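Local atomic coordinates of MAU2 chromatid cohesion factor homolog (Saccharomyces cerevisiae, PDB entry 4XDN), a protein that forms a complex with SCC2 that is required for loading cohesin onto chromosomes and so for sister chromatid cohesion. Residues 386-391 with 413-418; 420-425 with 433-438; 451-456 with 483-488; 599-604 with 632-637. All blocks are in the same frame, centred on the assembly; numbering follows the deposited sequence.

Contact 1: residues 386-391 with 413-418. With SO4 (sulfate ion), chain C.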
loop_
_atom_site.group_PDB
_atom_site.type_symbol
_atom_site.label_atom_id
_atom_site.label_comp_id
_atom_site.label_asym_id
_atom_site.label_seq_id
_atom_site.Cartn_x
_atom_site.Cartn_y
_atom_site.Cartn_z
ATOM N N CYS A 386 -12.830 -0.412 -2.818
ATOM C CA CYS A 386 -13.972 -1.165 -3.328
ATOM C C CYS A 386 -14.695 -0.400 -4.428
ATOM O O CYS A 386 -15.041 -0.967 -5.463
ATOM C CB CYS A 386 -14.951 -1.491 -2.198
ATOM S SG CYS A 386 -14.370 -2.746 -1.028
ATOM N N GLU A 387 -14.881 0.884 -4.218
ATOM C CA GLU A 387 -15.537 1.736 -5.166
ATOM C C GLU A 387 -14.694 1.944 -6.383
ATOM O O GLU A 387 -15.164 1.980 -7.468
ATOM C CB GLU A 387 -15.806 3.112 -4.574
ATOM C CG GLU A 387 -16.940 3.208 -3.597
ATOM C CD GLU A 387 -18.299 3.000 -4.211
ATOM O OE1 GLU A 387 -18.408 3.003 -5.454
ATOM O OE2 GLU A 387 -19.255 2.829 -3.435
ATOM N N PHE A 388 -13.428 2.122 -6.164
ATOM C CA PHE A 388 -12.506 2.384 -7.266
ATOM C C PHE A 388 -12.457 1.204 -8.231
ATOM O O PHE A 388 -12.553 1.382 -9.444
ATOM C CB PHE A 388 -11.097 2.682 -6.749
ATOM C CG PHE A 388 -10.055 2.726 -7.834
ATOM C CD1 PHE A 388 -9.917 3.848 -8.634
ATOM C CD2 PHE A 388 -9.225 1.642 -8.062
ATOM C CE1 PHE A 388 -8.968 3.891 -9.638
ATOM C CE2 PHE A 388 -8.272 1.679 -9.065
ATOM C CZ PHE A 388 -8.143 2.805 -9.854
ATOM N N TYR A 389 -12.302 0.002 -7.689
ATOM C CA TYR A 389 -12.184 -1.190 -8.518
ATOM C C TYR A 389 -13.525 -1.593 -9.122
ATOM O O TYR A 389 -13.565 -2.295 -10.130
ATOM C CB TYR A 389 -11.598 -2.350 -7.709
ATOM C CG TYR A 389 -10.109 -2.217 -7.481
ATOM C CD1 TYR A 389 -9.218 -2.287 -8.545
ATOM C CD2 TYR A 389 -9.594 -2.022 -6.206
ATOM C CE1 TYR A 389 -7.855 -2.161 -8.347
ATOM C CE2 TYR A 389 -8.229 -1.897 -5.998
ATOM C CZ TYR A 389 -7.366 -1.969 -7.074
ATOM O OH TYR A 389 -6.010 -1.846 -6.881
ATOM N N LYS A 390 -14.617 -1.153 -8.504
ATOM C CA LYS A 390 -15.943 -1.341 -9.083
ATOM C C LYS A 390 -16.032 -0.547 -10.382
ATOM O O LYS A 390 -16.456 -1.065 -11.417
ATOM C CB LYS A 390 -17.035 -0.892 -8.111
ATOM C CG LYS A 390 -18.454 -1.202 -8.568
ATOM C CD LYS A 390 -19.479 -0.402 -7.776
ATOM C CE LYS A 390 -20.894 -0.894 -8.038
ATOM N NZ LYS A 390 -21.921 -0.023 -7.399
ATOM N N VAL A 391 -15.626 0.715 -10.308
ATOM C CA VAL A 391 -15.597 1.589 -11.471
ATOM C C VAL A 391 -14.616 1.060 -12.513
ATOM O O VAL A 391 -14.910 1.071 -13.708
ATOM C CB VAL A 391 -15.218 3.034 -11.065
ATOM C CG1 VAL A 391 -14.955 3.926 -12.289
ATOM C CG2 VAL A 391 -16.316 3.636 -10.207
ATOM N N PRO A 413 -2.886 8.003 -4.767
ATOM C CA PRO A 413 -2.585 9.238 -5.502
ATOM C C PRO A 413 -2.674 9.077 -7.017
ATOM O O PRO A 413 -2.011 8.210 -7.588
ATOM C CB PRO A 413 -1.144 9.557 -5.080
ATOM C CG PRO A 413 -0.952 8.847 -3.792
ATOM C CD PRO A 413 -1.767 7.600 -3.897
ATOM N N GLY A 414 -3.493 9.907 -7.656
ATOM C CA GLY A 414 -3.583 9.933 -9.105
ATOM C C GLY A 414 -4.686 9.073 -9.695
ATOM O O GLY A 414 -4.885 9.072 -10.908
ATOM N N TYR A 415 -5.406 8.346 -8.847
ATOM C CA TYR A 415 -6.450 7.440 -9.322
ATOM C C TYR A 415 -7.636 8.186 -9.934
ATOM O O TYR A 415 -8.164 7.775 -10.969
ATOM C CB TYR A 415 -6.939 6.540 -8.180
ATOM C CG TYR A 415 -6.134 5.268 -7.982
ATOM C CD1 TYR A 415 -4.874 5.116 -8.549
ATOM C CD2 TYR A 415 -6.646 4.214 -7.236
ATOM C CE1 TYR A 415 -4.145 3.952 -8.370
ATOM C CE2 TYR A 415 -5.924 3.047 -7.053
ATOM C CZ TYR A 415 -4.675 2.923 -7.622
ATOM O OH TYR A 415 -3.953 1.763 -7.440
ATOM N N VAL A 416 -8.055 9.274 -9.295
ATOM C CA VAL A 416 -9.212 10.032 -9.762
ATOM C C VAL A 416 -8.952 10.661 -11.124
ATOM O O VAL A 416 -9.768 10.537 -12.035
ATOM C CB VAL A 416 -9.602 11.138 -8.757
ATOM C CG1 VAL A 416 -10.659 12.076 -9.348
ATOM C CG2 VAL A 416 -10.110 10.519 -7.470
ATOM N N ARG A 417 -7.819 11.339 -11.259
ATOM C CA ARG A 417 -7.500 12.024 -12.507
ATOM C C ARG A 417 -7.014 11.049 -13.582
ATOM O O ARG A 417 -6.968 11.398 -14.761
ATOM C CB ARG A 417 -6.461 13.130 -12.272
ATOM C CG ARG A 417 -5.212 12.718 -11.517
ATOM C CD ARG A 417 -4.678 13.871 -10.667
ATOM N NE ARG A 417 -3.868 13.397 -9.545
ATOM C CZ ARG A 417 -2.695 13.909 -9.173
ATOM N NH1 ARG A 417 -2.155 14.933 -9.824
ATOM N NH2 ARG A 417 -2.055 13.387 -8.136
ATOM N N LEU A 418 -6.668 9.829 -13.181
ATOM C CA LEU A 418 -6.378 8.778 -14.146
ATOM C C LEU A 418 -7.675 8.364 -14.829
ATOM O O LEU A 418 -7.748 8.291 -16.057
ATOM C CB LEU A 418 -5.717 7.567 -13.478
ATOM C CG LEU A 418 -5.543 6.334 -14.377
ATOM C CD1 LEU A 418 -4.770 6.678 -15.646
ATOM C CD2 LEU A 418 -4.853 5.204 -13.632
HETATM S S SO4 C . -6.301 12.004 -7.238
HETATM O O1 SO4 C . -7.024 10.874 -6.657
HETATM O O2 SO4 C . -6.969 13.251 -6.880
HETATM O O3 SO4 C . -4.931 12.017 -6.729
HETATM O O4 SO4 C . -6.285 11.873 -8.689
#
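Two aromatic rings account for nearly all of this contact: Phe-388 and Tyr-415 lie in an offset stack, centroids 4.1 Å apart and planes 18° from parallel. CD2 of Tyr-415 sits over the centre of the Phe-388 ring, 3.3 Å from Phe-388 CZ, whereas Phe-388 CZ lies off-centre over the tyrosine face. The phenylalanine ring reaches across because its CG stands anti to the backbone N (chi1 170°). Its neighbour Tyr-389 lays one ring face against Phe-388 CD2, and its hydroxyl is hydrogen-bonded to the backbone of the chain of another protein. The stack ties helix 369-398 to the first turn of helix 415-426 in a largely helical fold, beside that partner chain. At the N-cap, Gly-414 has phi 94°, where a CB would jam against the preceding carbonyl O. A sulfate, probably from the crystallisation liquor, receives backbone N-H groups of the helix start: Gly-414 N to sulfate O3 at 2.7 Å, Arg-417 N to sulfate O4 at 3.0 Å, Val-416 N to sulfate O1 at 3.3 Å. Arg-417 curls back beside this anion, guanidinium edge toward it, NE 3.0 Å from sulfate O4, and the helix dipole probably adds to the attraction.

Contact 2: residues 420-425 with 433-438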
loop_
_atom_site.group_PDB
_atom_site.type_symbol
_atom_site.label_atom_id
_atom_site.label_comp_id
_atom_site.label_asym_id
_atom_site.label_seq_id
_atom_site.Cartn_x
_atom_site.Cartn_y
_atom_site.Cartn_z
ATOM N N GLN A 420 -10.250 10.110 -15.012
ATOM C CA GLN A 420 -10.697 11.276 -15.762
ATOM C C GLN A 420 -9.953 11.379 -17.091
ATOM O O GLN A 420 -10.536 11.741 -18.111
ATOM C CB GLN A 420 -10.498 12.550 -14.937
ATOM C CG GLN A 420 -10.826 13.838 -15.678
ATOM C CD GLN A 420 -12.227 13.843 -16.262
ATOM O OE1 GLN A 420 -13.146 13.235 -15.710
ATOM N NE2 GLN A 420 -12.396 14.527 -17.388
ATOM N N ALA A 421 -8.663 11.053 -17.075
ATOM C CA ALA A 421 -7.849 11.089 -18.283
ATOM C C ALA A 421 -8.325 10.038 -19.278
ATOM O O ALA A 421 -8.401 10.291 -20.481
ATOM C CB ALA A 421 -6.383 10.870 -17.944
ATOM N N MET A 422 -8.640 8.854 -18.762
ATOM C CA MET A 422 -9.146 7.766 -19.584
ATOM C C MET A 422 -10.494 8.139 -20.184
ATOM O O MET A 422 -10.816 7.743 -21.305
ATOM C CB MET A 422 -9.267 6.485 -18.758
ATOM C CG MET A 422 -7.932 5.927 -18.299
ATOM S SD MET A 422 -8.080 4.720 -16.968
ATOM C CE MET A 422 -9.235 3.553 -17.686
ATOM N N LYS A 423 -11.277 8.907 -19.434
ATOM C CA LYS A 423 -12.578 9.357 -19.909
ATOM C C LYS A 423 -12.407 10.273 -21.115
ATOM O O LYS A 423 -13.170 10.196 -22.077
ATOM C CB LYS A 423 -13.345 10.075 -18.797
ATOM C CG LYS A 423 -14.731 10.542 -19.210
ATOM C CD LYS A 423 -15.591 10.881 -18.003
ATOM C CE LYS A 423 -17.018 11.215 -18.414
ATOM N NZ LYS A 423 -17.090 12.437 -19.265
ATOM N N VAL A 424 -11.395 11.133 -21.060
ATOM C CA VAL A 424 -11.107 12.034 -22.168
ATOM C C VAL A 424 -10.638 11.243 -23.384
ATOM O O VAL A 424 -11.058 11.522 -24.508
ATOM C CB VAL A 424 -10.042 13.080 -21.785
ATOM C CG1 VAL A 424 -9.623 13.909 -23.001
ATOM C CG2 VAL A 424 -10.568 13.986 -20.692
ATOM N N GLN A 425 -9.772 10.257 -23.159
ATOM C CA GLN A 425 -9.253 9.445 -24.254
ATOM C C GLN A 425 -10.384 8.670 -24.921
ATOM O O GLN A 425 -10.454 8.603 -26.144
ATOM C CB GLN A 425 -8.170 8.478 -23.764
ATOM C CG GLN A 425 -7.452 7.761 -24.903
ATOM C CD GLN A 425 -6.453 6.722 -24.431
ATOM O OE1 GLN A 425 -6.206 6.574 -23.233
ATOM N NE2 GLN A 425 -5.869 5.994 -25.378
ATOM N N GLU A 433 -2.434 15.889 -22.696
ATOM C CA GLU A 433 -2.125 16.842 -21.635
ATOM C C GLU A 433 -2.527 16.305 -20.264
ATOM O O GLU A 433 -1.876 16.597 -19.263
ATOM C CB GLU A 433 -2.822 18.180 -21.898
ATOM C CG GLU A 433 -2.497 19.254 -20.866
ATOM C CD GLU A 433 -3.091 20.606 -21.215
ATOM O OE1 GLU A 433 -3.837 20.693 -22.212
ATOM O OE2 GLU A 433 -2.809 21.584 -20.489
ATOM N N GLU A 434 -3.597 15.515 -20.222
ATOM C CA GLU A 434 -4.079 14.958 -18.960
ATOM C C GLU A 434 -3.097 13.896 -18.483
ATOM O O GLU A 434 -2.680 13.891 -17.324
ATOM C CB GLU A 434 -5.480 14.338 -19.097
ATOM C CG GLU A 434 -6.382 14.920 -20.188
ATOM C CD GLU A 434 -6.836 16.335 -19.908
ATOM O OE1 GLU A 434 -7.119 16.652 -18.734
ATOM O OE2 GLU A 434 -6.919 17.131 -20.867
ATOM N N TYR A 435 -2.737 12.994 -19.392
ATOM C CA TYR A 435 -1.786 11.931 -19.092
ATOM C C TYR A 435 -0.414 12.498 -18.750
ATOM O O TYR A 435 0.245 12.027 -17.826
ATOM C CB TYR A 435 -1.666 10.970 -20.277
ATOM C CG TYR A 435 -2.829 10.013 -20.433
ATOM C CD1 TYR A 435 -3.352 9.337 -19.338
ATOM C CD2 TYR A 435 -3.400 9.781 -21.679
ATOM C CE1 TYR A 435 -4.411 8.461 -19.477
ATOM C CE2 TYR A 435 -4.461 8.909 -21.827
ATOM C CZ TYR A 435 -4.962 8.251 -20.724
ATOM O OH TYR A 435 -6.017 7.378 -20.862
ATOM N N THR A 436 0.010 13.507 -19.508
ATOM C CA THR A 436 1.321 14.112 -19.315
ATOM C C THR A 436 1.438 14.734 -17.928
ATOM O O THR A 436 2.430 14.526 -17.232
ATOM C CB THR A 436 1.608 15.190 -20.376
ATOM O OG1 THR A 436 1.456 14.630 -21.686
ATOM C CG2 THR A 436 3.026 15.732 -20.227
ATOM N N ARG A 437 0.422 15.497 -17.531
ATOM C CA ARG A 437 0.420 16.144 -16.224
ATOM C C ARG A 437 0.389 15.119 -15.100
ATOM O O ARG A 437 0.963 15.336 -14.035
ATOM C CB ARG A 437 -0.772 17.095 -16.089
ATOM C CG ARG A 437 -0.598 18.423 -16.810
ATOM C CD ARG A 437 -1.697 19.413 -16.441
ATOM N NE ARG A 437 -3.037 18.874 -16.671
ATOM C CZ ARG A 437 -3.781 18.261 -15.752
ATOM N NH1 ARG A 437 -3.333 18.098 -14.511
ATOM N NH2 ARG A 437 -4.985 17.810 -16.074
ATOM N N LEU A 438 -0.285 13.999 -15.334
ATOM C CA LEU A 438 -0.384 12.961 -14.318
ATOM C C LEU A 438 0.944 12.226 -14.181
ATOM O O LEU A 438 1.357 11.864 -13.077
ATOM C CB LEU A 438 -1.507 11.980 -14.655
ATOM C CG LEU A 438 -1.711 10.822 -13.673
ATOM C CD1 LEU A 438 -1.773 11.317 -12.243
ATOM C CD2 LEU A 438 -2.977 10.055 -14.018
#
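Ala-421 packs directly on Glu-434 and Tyr-435: its methyl lies 3.8 Å from Glu-434 CB and 3.5 Å from Tyr-435 CE1. This small side chain marks the closest approach of the backbones, with the CA atoms of Ala-421 and Glu-434 only 5.4 Å apart. Met-422 sets off away from the partner helix, yet its CG passes 3.5 Å from Tyr-435 OH, so the hydroxyl rests against the aliphatic base of the methionine. One turn beyond Ala-421, Val-424 brings CG2 to 4.3 Å from Glu-434 CG, a looser apolar touch. Gln-425 then supplies the polar link. Tyr-435 OH donates a short hydrogen bond of 2.5 Å to Gln-425 OE1, lying in the carbonyl plane with a C=O...O angle of 153°. Amide and ring planes stand 88° apart, and the glutamine chain runs out extended from a CG anti to the backbone N to meet the hydroxyl. Gln-425 NE2 is bonded to the backbone of the chain of another protein, so both ends of the amide have partners, which probably settles its orientation. The two short segments run nearly antiparallel, at 157°, as a helical hairpin of helices 415-426 and 432-440; helix 446-466 lies against it through Asn-455, which touches Gln-425 and Tyr-435, while Trp-392 and Thr-395 of helix 369-398 cover Met-422.

Contact 3: residues 451-456 with 483-488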
loop_
_atom_site.group_PDB
_atom_site.type_symbol
_atom_site.label_atom_id
_atom_site.label_comp_id
_atom_site.label_asym_id
_atom_site.label_seq_id
_atom_site.Cartn_x
_atom_site.Cartn_y
_atom_site.Cartn_z
ATOM N N ILE A 451 1.218 3.892 -16.685
ATOM C CA ILE A 451 -0.050 3.727 -17.385
ATOM C C ILE A 451 -0.331 4.989 -18.191
ATOM O O ILE A 451 -0.759 4.921 -19.346
ATOM C CB ILE A 451 -1.219 3.449 -16.410
ATOM C CG1 ILE A 451 -1.061 2.062 -15.781
ATOM C CG2 ILE A 451 -2.574 3.542 -17.134
ATOM C CD1 ILE A 451 -2.031 1.771 -14.653
ATOM N N SER A 452 -0.078 6.139 -17.574
ATOM C CA SER A 452 -0.288 7.423 -18.229
ATOM C C SER A 452 0.637 7.583 -19.436
ATOM O O SER A 452 0.221 8.080 -20.481
ATOM C CB SER A 452 -0.064 8.569 -17.239
ATOM O OG SER A 452 -0.920 8.450 -16.114
ATOM N N LEU A 453 1.886 7.153 -19.291
ATOM C CA LEU A 453 2.867 7.295 -20.362
ATOM C C LEU A 453 2.574 6.347 -21.519
ATOM O O LEU A 453 2.790 6.696 -22.679
ATOM C CB LEU A 453 4.283 7.047 -19.834
ATOM C CG LEU A 453 4.912 8.167 -19.000
ATOM C CD1 LEU A 453 6.217 7.692 -18.371
ATOM C CD2 LEU A 453 5.154 9.411 -19.845
ATOM N N LEU A 454 2.085 5.153 -21.201
ATOM C CA LEU A 454 1.801 4.152 -22.223
ATOM C C LEU A 454 0.573 4.534 -23.041
ATOM O O LEU A 454 0.572 4.407 -24.269
ATOM C CB LEU A 454 1.605 2.774 -21.586
ATOM C CG LEU A 454 2.871 2.089 -21.054
ATOM C CD1 LEU A 454 2.511 0.829 -20.292
ATOM C CD2 LEU A 454 3.837 1.762 -22.182
ATOM N N ASN A 455 -0.475 4.997 -22.363
ATOM C CA ASN A 455 -1.647 5.514 -23.060
ATOM C C ASN A 455 -1.259 6.723 -23.898
ATOM O O ASN A 455 -1.724 6.882 -25.024
ATOM C CB ASN A 455 -2.755 5.896 -22.079
ATOM C CG ASN A 455 -3.483 4.692 -21.517
ATOM O OD1 ASN A 455 -3.689 3.696 -22.206
ATOM N ND2 ASN A 455 -3.884 4.783 -20.254
ATOM N N CYS A 456 -0.397 7.568 -23.339
ATOM C CA CYS A 456 0.068 8.760 -24.034
ATOM C C CYS A 456 0.861 8.381 -25.281
ATOM O O CYS A 456 0.740 9.027 -26.320
ATOM C CB CYS A 456 0.924 9.624 -23.106
ATOM S SG CYS A 456 1.446 11.196 -23.824
ATOM N N TRP A 483 8.654 7.364 -24.878
ATOM C CA TRP A 483 9.082 5.970 -24.813
ATOM C C TRP A 483 10.270 5.782 -23.877
ATOM O O TRP A 483 10.296 4.840 -23.087
ATOM C CB TRP A 483 9.440 5.445 -26.200
ATOM C CG TRP A 483 9.720 3.975 -26.200
ATOM C CD1 TRP A 483 10.944 3.372 -26.240
ATOM C CD2 TRP A 483 8.754 2.921 -26.146
ATOM N NE1 TRP A 483 10.796 2.005 -26.221
ATOM C CE2 TRP A 483 9.461 1.703 -26.161
ATOM C CE3 TRP A 483 7.355 2.889 -26.090
ATOM C CZ2 TRP A 483 8.820 0.466 -26.126
ATOM C CZ3 TRP A 483 6.720 1.660 -26.051
ATOM C CH2 TRP A 483 7.453 0.465 -26.071
ATOM N N LEU A 484 11.255 6.669 -23.971
ATOM C CA LEU A 484 12.425 6.594 -23.102
ATOM C C LEU A 484 12.015 6.716 -21.639
ATOM O O LEU A 484 12.605 6.080 -20.766
ATOM C CB LEU A 484 13.437 7.687 -23.457
ATOM C CG LEU A 484 14.235 7.485 -24.746
ATOM C CD1 LEU A 484 14.998 8.752 -25.088
ATOM C CD2 LEU A 484 15.192 6.307 -24.619
ATOM N N GLN A 485 11.000 7.532 -21.380
ATOM C CA GLN A 485 10.469 7.693 -20.033
ATOM C C GLN A 485 9.846 6.392 -19.536
ATOM O O GLN A 485 9.965 6.050 -18.359
ATOM C CB GLN A 485 9.438 8.822 -19.998
ATOM C CG GLN A 485 10.047 10.211 -20.119
ATOM C CD GLN A 485 9.022 11.285 -20.440
ATOM O OE1 GLN A 485 7.870 10.989 -20.763
ATOM N NE2 GLN A 485 9.441 12.542 -20.358
ATOM N N VAL A 486 9.186 5.669 -20.435
ATOM C CA VAL A 486 8.588 4.381 -20.095
ATOM C C VAL A 486 9.669 3.367 -19.740
ATOM O O VAL A 486 9.537 2.626 -18.767
ATOM C CB VAL A 486 7.723 3.830 -21.256
ATOM C CG1 VAL A 486 7.404 2.346 -21.058
ATOM C CG2 VAL A 486 6.439 4.635 -21.387
ATOM N N GLU A 487 10.731 3.335 -20.536
ATOM C CA GLU A 487 11.823 2.396 -20.318
ATOM C C GLU A 487 12.531 2.669 -18.995
ATOM O O GLU A 487 12.897 1.742 -18.274
ATOM C CB GLU A 487 12.830 2.470 -21.470
ATOM C CG GLU A 487 12.271 2.044 -22.822
ATOM C CD GLU A 487 11.949 0.561 -22.888
ATOM O OE1 GLU A 487 12.343 -0.182 -21.965
ATOM O OE2 GLU A 487 11.298 0.138 -23.867
ATOM N N LYS A 488 12.716 3.947 -18.685
ATOM C CA LYS A 488 13.441 4.351 -17.487
ATOM C C LYS A 488 12.703 3.935 -16.218
ATOM O O LYS A 488 13.299 3.360 -15.310
ATOM C CB LYS A 488 13.668 5.865 -17.492
ATOM C CG LYS A 488 14.509 6.371 -16.329
ATOM C CD LYS A 488 15.290 7.617 -16.717
ATOM C CE LYS A 488 16.204 8.079 -15.590
ATOM N NZ LYS A 488 15.439 8.639 -14.440
#
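Segments 451-456 and 483-488 run close to antiparallel, with N-to-C directions 149° apart and axes 9.5 Å apart at closest approach. They belong to helices 446-466 and 472-490, consecutive in the chain, which form a helical hairpin in this mostly helical protein. The backbones come nearest at Leu-453 and Val-486, whose CA atoms are 6.4 Å apart. Val-486 CG2 meets Leu-453 CB at 3.6 Å and also reaches Leu-454 CD2, which Val-486 CG1 approaches to 3.8 Å. Leu-454 meets the valine at about a right angle and carries on to Trp-501 and Leu-508 of helix 499-513, so it also joins the next helix in the chain to this pair. Leu-453 likewise crosses Gln-485 at about a right angle, its CD1 3.8 Å from Gln-485 CB. The glutamine chain extends from a CG placed anti to its carbonyl carbon (chi1 -72°), which brings its amide oxygen OE1 to 3.3 Å from the methyl carbon CD2 of Leu-453.

Contact 4: residues 599-604 with 632-637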
loop_
_atom_site.group_PDB
_atom_site.type_symbol
_atom_site.label_atom_id
_atom_site.label_comp_id
_atom_site.label_asym_id
_atom_site.label_seq_id
_atom_site.Cartn_x
_atom_site.Cartn_y
_atom_site.Cartn_z
ATOM N N GLY A 599 -16.414 -1.054 -26.149
ATOM C CA GLY A 599 -15.293 -0.223 -26.558
ATOM C C GLY A 599 -14.337 -0.909 -27.522
ATOM O O GLY A 599 -13.282 -0.366 -27.844
ATOM N N MET A 600 -14.714 -2.093 -27.995
ATOM C CA MET A 600 -13.836 -2.921 -28.823
ATOM C C MET A 600 -14.186 -2.895 -30.314
ATOM O O MET A 600 -13.640 -3.674 -31.092
ATOM C CB MET A 600 -13.881 -4.369 -28.324
ATOM C CG MET A 600 -13.291 -4.564 -26.936
ATOM S SD MET A 600 -11.497 -4.432 -26.941
ATOM C CE MET A 600 -11.043 -6.026 -27.620
ATOM N N ARG A 601 -15.086 -2.005 -30.716
ATOM C CA ARG A 601 -15.613 -2.027 -32.080
ATOM C C ARG A 601 -14.582 -1.638 -33.139
ATOM O O ARG A 601 -14.552 -2.225 -34.223
ATOM C CB ARG A 601 -16.829 -1.107 -32.183
ATOM C CG ARG A 601 -18.099 -1.729 -31.630
ATOM C CD ARG A 601 -19.192 -0.697 -31.444
ATOM N NE ARG A 601 -20.459 -1.310 -31.059
ATOM C CZ ARG A 601 -21.514 -0.634 -30.614
ATOM N NH1 ARG A 601 -21.456 0.686 -30.488
ATOM N NH2 ARG A 601 -22.626 -1.280 -30.288
ATOM N N LYS A 602 -13.743 -0.652 -32.837
ATOM C CA LYS A 602 -12.738 -0.210 -33.796
ATOM C C LYS A 602 -11.608 -1.230 -33.888
ATOM O O LYS A 602 -11.049 -1.449 -34.962
ATOM C CB LYS A 602 -12.198 1.169 -33.419
ATOM C CG LYS A 602 -13.161 2.296 -33.755
ATOM C CD LYS A 602 -12.647 3.645 -33.287
ATOM C CE LYS A 602 -13.620 4.758 -33.651
ATOM N NZ LYS A 602 -13.159 6.088 -33.173
ATOM N N VAL A 603 -11.282 -1.858 -32.763
ATOM C CA VAL A 603 -10.319 -2.954 -32.757
ATOM C C VAL A 603 -10.868 -4.117 -33.582
ATOM O O VAL A 603 -10.161 -4.689 -34.416
ATOM C CB VAL A 603 -10.001 -3.424 -31.312
ATOM C CG1 VAL A 603 -9.221 -4.738 -31.313
ATOM C CG2 VAL A 603 -9.223 -2.349 -30.560
ATOM N N GLN A 604 -12.136 -4.452 -33.352
ATOM C CA GLN A 604 -12.785 -5.558 -34.052
ATOM C C GLN A 604 -12.839 -5.298 -35.553
ATOM O O GLN A 604 -12.705 -6.220 -36.358
ATOM C CB GLN A 604 -14.200 -5.784 -33.509
ATOM C CG GLN A 604 -14.833 -7.102 -33.951
ATOM C CD GLN A 604 -16.224 -7.309 -33.373
ATOM O OE1 GLN A 604 -16.976 -6.357 -33.185
ATOM N NE2 GLN A 604 -16.568 -8.560 -33.082
ATOM N N GLU A 632 -19.823 -4.184 -42.300
ATOM C CA GLU A 632 -20.881 -3.219 -42.573
ATOM C C GLU A 632 -21.617 -2.852 -41.288
ATOM O O GLU A 632 -21.954 -1.690 -41.067
ATOM C CB GLU A 632 -21.865 -3.771 -43.611
ATOM C CG GLU A 632 -21.308 -3.796 -45.027
ATOM C CD GLU A 632 -22.260 -4.422 -46.035
ATOM O OE1 GLU A 632 -23.396 -4.777 -45.656
ATOM O OE2 GLU A 632 -21.867 -4.560 -47.211
ATOM N N ALA A 633 -21.859 -3.847 -40.442
ATOM C CA ALA A 633 -22.551 -3.620 -39.180
ATOM C C ALA A 633 -21.710 -2.742 -38.258
ATOM O O ALA A 633 -22.236 -1.878 -37.558
ATOM C CB ALA A 633 -22.877 -4.944 -38.503
ATOM N N LEU A 634 -20.399 -2.963 -38.268
ATOM C CA LEU A 634 -19.492 -2.196 -37.421
ATOM C C LEU A 634 -19.396 -0.745 -37.878
ATOM O O LEU A 634 -19.332 0.166 -37.054
ATOM C CB LEU A 634 -18.104 -2.832 -37.412
ATOM C CG LEU A 634 -17.972 -4.114 -36.587
ATOM C CD1 LEU A 634 -16.655 -4.811 -36.904
ATOM C CD2 LEU A 634 -18.077 -3.812 -35.093
ATOM N N VAL A 635 -19.389 -0.531 -39.190
ATOM C CA VAL A 635 -19.340 0.819 -39.737
ATOM C C VAL A 635 -20.562 1.629 -39.302
ATOM O O VAL A 635 -20.446 2.812 -38.984
ATOM C CB VAL A 635 -19.254 0.801 -41.284
ATOM C CG1 VAL A 635 -19.491 2.193 -41.873
ATOM C CG2 VAL A 635 -17.900 0.275 -41.728
ATOM N N LYS A 636 -21.730 0.992 -39.279
ATOM C CA LYS A 636 -22.961 1.690 -38.921
ATOM C C LYS A 636 -22.952 2.102 -37.451
ATOM O O LYS A 636 -23.392 3.197 -37.105
ATOM C CB LYS A 636 -24.184 0.819 -39.220
ATOM C CG LYS A 636 -25.511 1.475 -38.851
ATOM C CD LYS A 636 -26.623 1.125 -39.834
ATOM C CE LYS A 636 -26.905 -0.372 -39.878
ATOM N NZ LYS A 636 -27.276 -0.919 -38.543
ATOM N N GLN A 637 -22.444 1.224 -36.593
ATOM C CA GLN A 637 -22.346 1.514 -35.165
ATOM C C GLN A 637 -21.335 2.622 -34.885
ATOM O O GLN A 637 -21.627 3.575 -34.160
ATOM C CB GLN A 637 -21.951 0.255 -34.390
ATOM C CG GLN A 637 -22.966 -0.870 -34.459
ATOM C CD GLN A 637 -22.431 -2.169 -33.887
ATOM O OE1 GLN A 637 -21.372 -2.648 -34.289
ATOM N NE2 GLN A 637 -23.159 -2.741 -32.938
#
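Arg-601, Leu-634 and Gln-637 bury most of the surface here. Arg-601 extends from CG to NE and crosses the Gln-637 side chain at about a right angle; the amide of Gln-637 lies over one face of its guanidinium, with CD of the glutamine 3.6 Å from Arg-601 NE. The two flat groups are tilted by 40°, so this is an oblique overlap rather than a parallel stack. The modelled approach of two donors, Arg-601 NH2 and Gln-637 NE2, at 3.1 Å leaves the orientation of this amide doubtful; the pair lies toward solvent. Leu-634 places CD2 between the aliphatic base of the arginine and Gln-604: it is 4.0 Å from Arg-601 CG and 3.4 Å from Gln-604 OE1. The leucine CG, anti to its carbonyl carbon (chi1 -75°), lets the branched end swing in toward the other segment. Gln-604 NE2 is hydrogen-bonded to Phe-591 O, which helps to hold the amide beside the leucine. The contact joins the N-terminal turn of helix 601-618 to the far end of helix 621-638, the last two helices of the modelled chain, while Met-600 just before the turn packs on Leu-563 and Ile-566 of helix 562-575.

How the contacts relate
Contacts 1, 2 and 3 form a continuous buried region and are linked by shared or touching elements: helix 415-426 serves contacts 1 and 2, Leu-438 packs on Leu-418 and Ser-452, and Tyr-435 packs beside Asn-455. Contact 4, its centre about 24 to 28 Å from those of the others, touches none of them and is partly exposed near the end of the chain. The chemistry follows place: contact 1 is an aromatic stack next to an anion-holding helix start, contact 2 adds a polar hydroxyl-amide link, contact 3 is chiefly aliphatic, and contact 4 sets a leucine beside a solvent-facing arginine-glutamine overlap. All four lie within reach of the chain of another protein.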